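Local atomic coordinates of N-acetylglucosamine-6-phosphate deacetylase (Thermotoga maritima, PDB entry 1O12), a protein that probably removes the acetyl group from N-acetylglucosamine 6-phosphate, as a metal-dependent hydrolase of the NagA family that carries one divalent metal cation per subunit. Residues 128-132 with 143-147; 162-167 with 185-191; 228-234 with 255-259. One frame throughout, in Å; residues are numbered along the deposited sequence.

Along the chain the three contacts follow in series, none nested in or crossing another, and each closes a loop of its own. Interaction 1 (128-132 with 143-147) closes a ten-residue loop without helix or strand, just beyond strand 121-127. Interaction 2 (162-167 with 185-191) joins the parallel strands 159-164 and 183-186 and the turns that follow them. It touches interaction 1 directly: Ser132 N lies 2.9 Å from His188 O, and Tyr130 O 3.0 Å from Ala165 N, both probable hydrogen bonds. Interaction 3 (228-234 with 255-259) ties the ends of helices 223-230 and 247-257, its centre about 18 Å from that of interaction 2.

Interaction 1. Residues 128-132 with 143-147; sequences GPYIS and HIRPP
Pro129, which follows a cis peptide bond, touches two flat groups with its CG: this atom sits over one face of the Arg145 guanidinium, 3.5 Å from Arg145 CZ, and also over one face of the Tyr130 ring, toward the rim. Arg145 reaches this place with CG between its backbone N and carbonyl carbon (chi1 56°) and an extended chain from CG to NE. Its NH1 makes a weak hydrogen bond back to His143 O and a further hydrogen bond to Thr97 O, while NH2 forms a salt bridge with Glu151, which also hydrogen-bonds Tyr130 OH; these partners fix how the guanidinium is turned.

The opposite face of the Tyr130 ring receives Pro147: CB stands 3.9 Å from the ring centroid, 19° off the normal, a CH-pi contact. Near the plane of the ring, Arg145 O meets the edge at Tyr130 CD1, 3.2 Å away. The phenol is thus held flat between two prolines and tethered at its hydroxyl.

The backbones are joined by a single hydrogen bond, Arg145 N to Pro129 O at 3.1 Å, with the donor well above the carbonyl plane. The same oxygen also receives a CA-H...O contact from Ile144 and a weak bond from Ile131 N, the latter closing an inverse gamma turn centred on Tyr130. Beyond it the side chains of Ile131 and Ile144 cross at about a right angle, Ile131 CG1 lying 3.9 Å from Ile144 CD1, and Ile131 in turn packs on the iron ligand His188.

This irregular loop following strand 121-127, which ends in the iron ligand Glu127, belongs to the strand-end loops that surround the metal site in the TIM-barrel fold of amidohydrolases.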
loop_
_atom_site.group_PDB
_atom_site.type_symbol
_atom_site.label_atom_id
_atom_site.label_comp_id
_atom_site.label_asym_id
_atom_site.label_seq_id
_atom_site.Cartn_x
_atom_site.Cartn_y
_atom_site.Cartn_z
ATOM N N GLY A 128 -0.165 23.204 12.149
ATOM C CA GLY A 128 -0.898 23.386 13.379
ATOM C C GLY A 128 -1.346 24.839 13.303
ATOM O O GLY A 128 -0.883 25.567 12.428
ATOM N N PRO A 129 -2.175 25.318 14.231
ATOM C CA PRO A 129 -2.740 24.613 15.385
ATOM C C PRO A 129 -4.065 23.887 15.145
ATOM O O PRO A 129 -4.638 23.349 16.090
ATOM C CB PRO A 129 -2.895 25.732 16.401
ATOM C CG PRO A 129 -3.428 26.870 15.491
ATOM C CD PRO A 129 -2.578 26.740 14.226
ATOM N N TYR A 130 -4.561 23.874 13.912
ATOM C CA TYR A 130 -5.824 23.200 13.634
ATOM C C TYR A 130 -5.666 21.690 13.384
ATOM O O TYR A 130 -6.050 21.135 12.338
ATOM C CB TYR A 130 -6.513 23.879 12.458
ATOM C CG TYR A 130 -6.452 25.374 12.574
ATOM C CD1 TYR A 130 -7.026 26.030 13.667
ATOM C CD2 TYR A 130 -5.754 26.136 11.636
ATOM C CE1 TYR A 130 -6.897 27.405 13.831
ATOM C CE2 TYR A 130 -5.617 27.512 11.786
ATOM C CZ TYR A 130 -6.181 28.142 12.887
ATOM O OH TYR A 130 -5.972 29.491 13.073
ATOM N N ILE A 131 -5.121 21.008 14.375
ATOM C CA ILE A 131 -4.920 19.598 14.234
ATOM C C ILE A 131 -5.629 18.818 15.306
ATOM O O ILE A 131 -6.311 19.382 16.162
ATOM C CB ILE A 131 -3.404 19.260 14.218
ATOM C CG1 ILE A 131 -2.708 19.801 15.473
ATOM C CG2 ILE A 131 -2.787 19.833 12.949
ATOM C CD1 ILE A 131 -1.186 19.545 15.498
ATOM N N SER A 132 -5.476 17.503 15.227
ATOM C CA SER A 132 -6.074 16.578 16.175
ATOM C C SER A 132 -5.175 16.460 17.411
ATOM O O SER A 132 -3.953 16.294 17.293
ATOM C CB SER A 132 -6.215 15.220 15.501
ATOM O OG SER A 132 -6.386 14.181 16.431
ATOM N N HIS A 143 -2.043 24.871 22.617
ATOM C CA HIS A 143 -2.302 25.766 21.479
ATOM C C HIS A 143 -3.247 25.187 20.414
ATOM O O HIS A 143 -3.860 25.931 19.662
ATOM C CB HIS A 143 -0.979 26.189 20.826
ATOM C CG HIS A 143 -0.071 26.966 21.735
ATOM N ND1 HIS A 143 -0.443 28.161 22.321
ATOM C CD2 HIS A 143 1.219 26.758 22.099
ATOM C CE1 HIS A 143 0.581 28.656 22.997
ATOM N NE2 HIS A 143 1.603 27.824 22.879
ATOM N N ILE A 144 -3.360 23.859 20.369
ATOM C CA ILE A 144 -4.216 23.170 19.411
ATOM C C ILE A 144 -5.670 23.593 19.625
ATOM O O ILE A 144 -6.181 23.527 20.734
ATOM C CB ILE A 144 -4.113 21.619 19.556
ATOM C CG1 ILE A 144 -2.646 21.173 19.449
ATOM C CG2 ILE A 144 -4.964 20.934 18.464
ATOM C CD1 ILE A 144 -2.458 19.671 19.318
ATOM N N ARG A 145 -6.343 23.999 18.559
ATOM C CA ARG A 145 -7.716 24.446 18.687
ATOM C C ARG A 145 -8.331 24.422 17.300
ATOM O O ARG A 145 -7.614 24.296 16.296
ATOM C CB ARG A 145 -7.718 25.882 19.206
ATOM C CG ARG A 145 -6.895 26.796 18.294
ATOM C CD ARG A 145 -6.758 28.196 18.839
ATOM N NE ARG A 145 -5.982 29.085 17.965
ATOM C CZ ARG A 145 -4.652 29.143 17.912
ATOM N NH1 ARG A 145 -3.911 28.354 18.687
ATOM N NH2 ARG A 145 -4.059 30.003 17.091
ATOM N N PRO A 146 -9.665 24.543 17.220
ATOM C CA PRO A 146 -10.343 24.541 15.922
ATOM C C PRO A 146 -10.208 25.900 15.273
ATOM O O PRO A 146 -10.000 26.911 15.938
ATOM C CB PRO A 146 -11.788 24.233 16.284
ATOM C CG PRO A 146 -11.930 24.913 17.602
ATOM C CD PRO A 146 -10.648 24.539 18.319
ATOM N N PRO A 147 -10.293 25.936 13.954
ATOM C CA PRO A 147 -10.191 27.193 13.216
ATOM C C PRO A 147 -11.433 28.032 13.481
ATOM O O PRO A 147 -12.535 27.498 13.648
ATOM C CB PRO A 147 -10.100 26.733 11.770
ATOM C CG PRO A 147 -10.826 25.403 11.786
ATOM C CD PRO A 147 -10.324 24.782 13.045
#

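Interaction 2. Residues 162-167 with 185-191; sequences LTFAPE and SAGHSIA. With FE (Fe (III) ion), chain C.
Leu162 O accepts from Ser185 N at 2.8 Å, part of the parallel pairing of strands 159-164 and 183-186. Thr163 CG2 lies at the edge of the His188 ring, near its plane, while Thr163 OG1 bonds to Thr208 and His125. Phe164 N gives a nearly straight-on bond to Ser185 O (2.9 Å), and Phe164 O accepts from Gly187 N above its carbonyl plane. Ala165 CB nestles against Ser189 CB at 3.3 Å, and Pro166 packs on Ala186 and Ala191. Glu167, bent at chi2 (-82°), splits its carboxylate between two donors. Ser189 OG donates to Glu167 OE1 at 2.6 Å, on the syn side but tilted from the carboxylate plane, and Ile190 N reaches Glu167 OE2 from above that plane at 2.7 Å. Ser189 OG also accepts from Ala191 N, an ST turn. With an alanine at Glu167, Ser189 OG and Ile190 N would probably lose their acceptor and the turn after His188 be freer to shift. His188 NE2 binds the iron at 2.2 Å, alongside Glu127 and His209, and its ND1 donates to Lys135 O. Gripping the two residues that directly follow this ligand, the carboxylate probably helps position the metal-binding loop from the second shell.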
loop_
_atom_site.group_PDB
_atom_site.type_symbol
_atom_site.label_atom_id
_atom_site.label_comp_id
_atom_site.label_asym_id
_atom_site.label_seq_id
_atom_site.Cartn_x
_atom_site.Cartn_y
_atom_site.Cartn_z
ATOM N N LEU A 162 -0.435 25.042 4.755
ATOM C CA LEU A 162 -1.053 24.881 6.053
ATOM C C LEU A 162 -1.394 23.430 6.282
ATOM O O LEU A 162 -2.061 22.825 5.450
ATOM C CB LEU A 162 -2.326 25.717 6.066
ATOM C CG LEU A 162 -3.381 25.846 7.168
ATOM C CD1 LEU A 162 -3.707 24.500 7.803
ATOM C CD2 LEU A 162 -2.904 26.845 8.149
ATOM N N THR A 163 -0.949 22.862 7.400
ATOM C CA THR A 163 -1.295 21.471 7.707
ATOM C C THR A 163 -2.437 21.384 8.737
ATOM O O THR A 163 -2.312 21.862 9.873
ATOM C CB THR A 163 -0.097 20.678 8.255
ATOM O OG1 THR A 163 0.892 20.561 7.240
ATOM C CG2 THR A 163 -0.539 19.271 8.680
ATOM N N PHE A 164 -3.536 20.744 8.333
ATOM C CA PHE A 164 -4.721 20.585 9.183
ATOM C C PHE A 164 -5.271 19.143 9.258
ATOM O O PHE A 164 -4.949 18.270 8.419
ATOM C CB PHE A 164 -5.834 21.483 8.666
ATOM C CG PHE A 164 -6.529 20.926 7.457
ATOM C CD1 PHE A 164 -7.812 20.391 7.564
ATOM C CD2 PHE A 164 -5.873 20.877 6.221
ATOM C CE1 PHE A 164 -8.426 19.818 6.469
ATOM C CE2 PHE A 164 -6.484 20.295 5.104
ATOM C CZ PHE A 164 -7.762 19.766 5.227
ATOM N N ALA A 165 -6.112 18.908 10.267
ATOM C CA ALA A 165 -6.749 17.607 10.450
ATOM C C ALA A 165 -8.213 17.751 10.008
ATOM O O ALA A 165 -8.997 18.363 10.697
ATOM C CB ALA A 165 -6.659 17.195 11.915
ATOM N N PRO A 166 -8.592 17.171 8.850
ATOM C CA PRO A 166 -9.959 17.234 8.289
ATOM C C PRO A 166 -11.163 16.956 9.220
ATOM O O PRO A 166 -12.275 17.424 8.958
ATOM C CB PRO A 166 -9.913 16.232 7.137
ATOM C CG PRO A 166 -8.478 16.251 6.730
ATOM C CD PRO A 166 -7.751 16.262 8.049
ATOM N N GLU A 167 -10.952 16.209 10.300
ATOM C CA GLU A 167 -12.066 15.899 11.193
ATOM C C GLU A 167 -12.291 16.963 12.277
ATOM O O GLU A 167 -13.323 16.965 12.963
ATOM C CB GLU A 167 -11.857 14.520 11.846
ATOM C CG GLU A 167 -10.866 14.514 12.990
ATOM C CD GLU A 167 -9.407 14.432 12.559
ATOM O OE1 GLU A 167 -9.092 14.713 11.370
ATOM O OE2 GLU A 167 -8.571 14.097 13.432
ATOM N N SER A 185 -2.742 20.907 3.484
ATOM C CA SER A 185 -2.150 19.578 3.581
ATOM C C SER A 185 -2.709 18.857 4.807
ATOM O O SER A 185 -2.768 19.434 5.890
ATOM C CB SER A 185 -0.606 19.673 3.675
ATOM O OG SER A 185 0.026 18.430 3.332
ATOM N N ALA A 186 -3.118 17.607 4.647
ATOM C CA ALA A 186 -3.689 16.855 5.763
ATOM C C ALA A 186 -2.591 16.173 6.559
ATOM O O ALA A 186 -1.661 15.586 5.987
ATOM C CB ALA A 186 -4.688 15.822 5.249
ATOM N N GLY A 187 -2.708 16.270 7.880
ATOM C CA GLY A 187 -1.749 15.677 8.792
ATOM C C GLY A 187 -2.207 15.864 10.228
ATOM O O GLY A 187 -3.044 16.733 10.513
ATOM N N HIS A 188 -1.664 15.036 11.130
ATOM C CA HIS A 188 -1.998 15.063 12.558
ATOM C C HIS A 188 -3.490 14.904 12.719
ATOM O O HIS A 188 -4.143 15.701 13.368
ATOM C CB HIS A 188 -1.531 16.380 13.156
ATOM C CG HIS A 188 -0.046 16.532 13.146
ATOM N ND1 HIS A 188 0.783 15.798 13.977
ATOM C CD2 HIS A 188 0.769 17.303 12.384
ATOM C CE1 HIS A 188 2.042 16.119 13.732
ATOM N NE2 HIS A 188 2.062 17.030 12.771
ATOM N N SER A 189 -4.018 13.848 12.123
ATOM C CA SER A 189 -5.444 13.611 12.121
ATOM C C SER A 189 -5.849 12.158 12.293
ATOM O O SER A 189 -5.062 11.247 12.037
ATOM C CB SER A 189 -5.993 14.136 10.794
ATOM O OG SER A 189 -7.089 13.375 10.323
ATOM N N ILE A 190 -7.080 11.936 12.746
ATOM C CA ILE A 190 -7.579 10.559 12.864
ATOM C C ILE A 190 -8.723 10.389 11.888
ATOM O O ILE A 190 -9.402 9.385 11.897
ATOM C CB ILE A 190 -8.089 10.180 14.284
ATOM C CG1 ILE A 190 -9.067 11.230 14.799
ATOM C CG2 ILE A 190 -6.922 9.954 15.213
ATOM C CD1 ILE A 190 -9.370 11.032 16.292
ATOM N N ALA A 191 -8.924 11.382 11.039
ATOM C CA ALA A 191 -9.989 11.333 10.059
ATOM C C ALA A 191 -10.063 10.015 9.274
ATOM O O ALA A 191 -9.048 9.370 8.957
ATOM C CB ALA A 191 -9.848 12.501 9.090
HETATM FE FE FE C . 4.277 17.259 12.655
#

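Interaction 3. Residues 228-234 with 255-259; sequences GLLLDDV and KVKKA
Lys257 lies across the end of helix 223-230 and aims its ammonium group at backbone oxygens, while its neighbour Val256 presents a methyl to the same helix. The lysine leaves with CG anti to its own carbonyl carbon (chi1 -57°), then folds at chi2 and chi3, which curls the chain back so that NZ arrives among the carbonyls of 228-234. Two of these are hydrogen-bonded. Gly228 O, on the last turn of the helix, is met almost head-on by Lys257 NZ at 3.0 Å, with a C=O...N angle of 172°. Val234 O, beyond the turn, is met by Lys257 NZ in its carbonyl plane at 2.8 Å. Leu231 O is equally close to NZ, but the angle is too poor for a bond. A water accepts from Lys257 NZ at 3.1 Å and donates a weak hydrogen bond to Asp232 OD1, whose charge stands too far from the ammonium for a direct salt bridge.

One ammonium thus joins the helix end to the far side of the type I turn from Leu231 to Val234, and it probably eases the partial negative charge of the carbonyls gathered there. The aliphatic part of the lysine runs past the same oxygens, CD lying 3.5 Å from Gly228 O. Beside it Val256 CG1, anti to its backbone N, lies 3.7 Å from Leu229 O and 4.3 Å from Leu229 CB.

On the flank away from Lys257, Leu231 packs on Phe196 and Tyr200 of helix 193-200, and Asp233 hydrogen-bonds Tyr200. The second subunit comes up to the contact as well: Val256 meets Val256 of that subunit, and Lys255 pairs in a salt bridge with Asp232 of the second subunit. The carboxyl ends of helices 223-230 and 247-257, which lead into strands 235-239 and 262-265, are joined at the interface with the second subunit.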
loop_
_atom_site.group_PDB
_atom_site.type_symbol
_atom_site.label_atom_id
_atom_site.label_comp_id
_atom_site.label_asym_id
_atom_site.label_seq_id
_atom_site.Cartn_x
_atom_site.Cartn_y
_atom_site.Cartn_z
ATOM N N GLY A 228 -4.149 8.296 1.200
ATOM C CA GLY A 228 -2.836 8.694 0.711
ATOM C C GLY A 228 -2.229 7.704 -0.259
ATOM O O GLY A 228 -1.620 8.083 -1.261
ATOM N N LEU A 229 -2.395 6.422 0.016
ATOM C CA LEU A 229 -1.830 5.436 -0.869
ATOM C C LEU A 229 -2.714 5.195 -2.078
ATOM O O LEU A 229 -2.220 5.006 -3.183
ATOM C CB LEU A 229 -1.626 4.116 -0.116
ATOM C CG LEU A 229 -0.696 4.168 1.086
ATOM C CD1 LEU A 229 -0.836 2.912 1.930
ATOM C CD2 LEU A 229 0.735 4.370 0.561
ATOM N N LEU A 230 -4.021 5.210 -1.860
ATOM C CA LEU A 230 -4.992 4.912 -2.910
ATOM C C LEU A 230 -5.112 5.930 -4.011
ATOM O O LEU A 230 -5.143 5.570 -5.193
ATOM C CB LEU A 230 -6.386 4.708 -2.301
ATOM C CG LEU A 230 -7.520 4.403 -3.279
ATOM C CD1 LEU A 230 -7.233 3.088 -3.981
ATOM C CD2 LEU A 230 -8.844 4.330 -2.542
ATOM N N LEU A 231 -5.185 7.198 -3.615
ATOM C CA LEU A 231 -5.356 8.301 -4.553
ATOM C C LEU A 231 -4.074 8.691 -5.267
ATOM O O LEU A 231 -3.116 9.193 -4.660
ATOM C CB LEU A 231 -5.939 9.510 -3.817
ATOM C CG LEU A 231 -7.206 9.149 -3.044
ATOM C CD1 LEU A 231 -7.583 10.290 -2.125
ATOM C CD2 LEU A 231 -8.344 8.793 -4.033
ATOM N N ASP A 232 -4.076 8.485 -6.578
ATOM C CA ASP A 232 -2.918 8.777 -7.414
ATOM C C ASP A 232 -2.417 10.208 -7.502
ATOM O O ASP A 232 -1.231 10.411 -7.708
ATOM C CB ASP A 232 -3.175 8.235 -8.801
ATOM C CG ASP A 232 -3.033 6.725 -8.852
ATOM O OD1 ASP A 232 -3.513 6.038 -7.891
ATOM O OD2 ASP A 232 -2.438 6.230 -9.851
ATOM N N ASP A 233 -3.294 11.198 -7.341
ATOM C CA ASP A 233 -2.852 12.589 -7.408
ATOM C C ASP A 233 -2.689 13.297 -6.054
ATOM O O ASP A 233 -2.614 14.517 -6.008
ATOM C CB ASP A 233 -3.796 13.395 -8.281
ATOM C CG ASP A 233 -5.189 13.307 -7.807
ATOM O OD1 ASP A 233 -6.067 13.936 -8.428
ATOM O OD2 ASP A 233 -5.402 12.591 -6.798
ATOM N N VAL A 234 -2.667 12.531 -4.970
ATOM C CA VAL A 234 -2.441 13.058 -3.616
ATOM C C VAL A 234 -0.951 12.817 -3.402
ATOM O O VAL A 234 -0.486 11.672 -3.515
ATOM C CB VAL A 234 -3.181 12.235 -2.518
ATOM C CG1 VAL A 234 -2.555 12.502 -1.157
ATOM C CG2 VAL A 234 -4.633 12.587 -2.483
ATOM N N LYS A 255 7.147 2.213 -4.147
ATOM C CA LYS A 255 6.509 1.222 -5.000
ATOM C C LYS A 255 5.056 1.594 -5.374
ATOM O O LYS A 255 4.652 1.477 -6.535
ATOM C CB LYS A 255 6.530 -0.116 -4.300
ATOM C CG LYS A 255 5.891 -1.224 -5.089
ATOM C CD LYS A 255 5.833 -2.481 -4.242
ATOM C CE LYS A 255 5.275 -3.643 -5.032
ATOM N NZ LYS A 255 6.234 -3.986 -6.097
ATOM N N VAL A 256 4.287 2.055 -4.393
ATOM C CA VAL A 256 2.891 2.429 -4.602
ATOM C C VAL A 256 2.667 3.797 -5.235
ATOM O O VAL A 256 1.867 3.937 -6.151
ATOM C CB VAL A 256 2.127 2.438 -3.267
ATOM C CG1 VAL A 256 0.666 2.760 -3.509
ATOM C CG2 VAL A 256 2.306 1.100 -2.556
ATOM N N LYS A 257 3.370 4.802 -4.728
ATOM C CA LYS A 257 3.226 6.171 -5.204
ATOM C C LYS A 257 4.087 6.600 -6.387
ATOM O O LYS A 257 3.727 7.546 -7.090
ATOM C CB LYS A 257 3.497 7.130 -4.050
ATOM C CG LYS A 257 2.615 6.918 -2.842
ATOM C CD LYS A 257 1.172 7.197 -3.167
ATOM C CE LYS A 257 1.015 8.547 -3.778
ATOM N NZ LYS A 257 -0.427 8.866 -3.953
ATOM N N LYS A 258 5.224 5.921 -6.588
ATOM C CA LYS A 258 6.202 6.228 -7.650
ATOM C C LYS A 258 6.758 7.587 -7.340
ATOM O O LYS A 258 6.279 8.231 -6.428
ATOM C CB LYS A 258 5.570 6.244 -9.052
ATOM C CG LYS A 258 4.887 4.950 -9.441
ATOM C CD LYS A 258 5.771 3.712 -9.243
ATOM C CE LYS A 258 4.916 2.415 -9.442
ATOM N NZ LYS A 258 5.556 1.103 -9.008
ATOM N N ALA A 259 7.764 8.023 -8.098
ATOM C CA ALA A 259 8.401 9.334 -7.888
ATOM C C ALA A 259 7.416 10.497 -7.951
ATOM O O ALA A 259 7.516 11.446 -7.186
ATOM C CB ALA A 259 9.493 9.537 -8.905
HETATM O O HOH W 1 -0.825 6.644 -6.068
#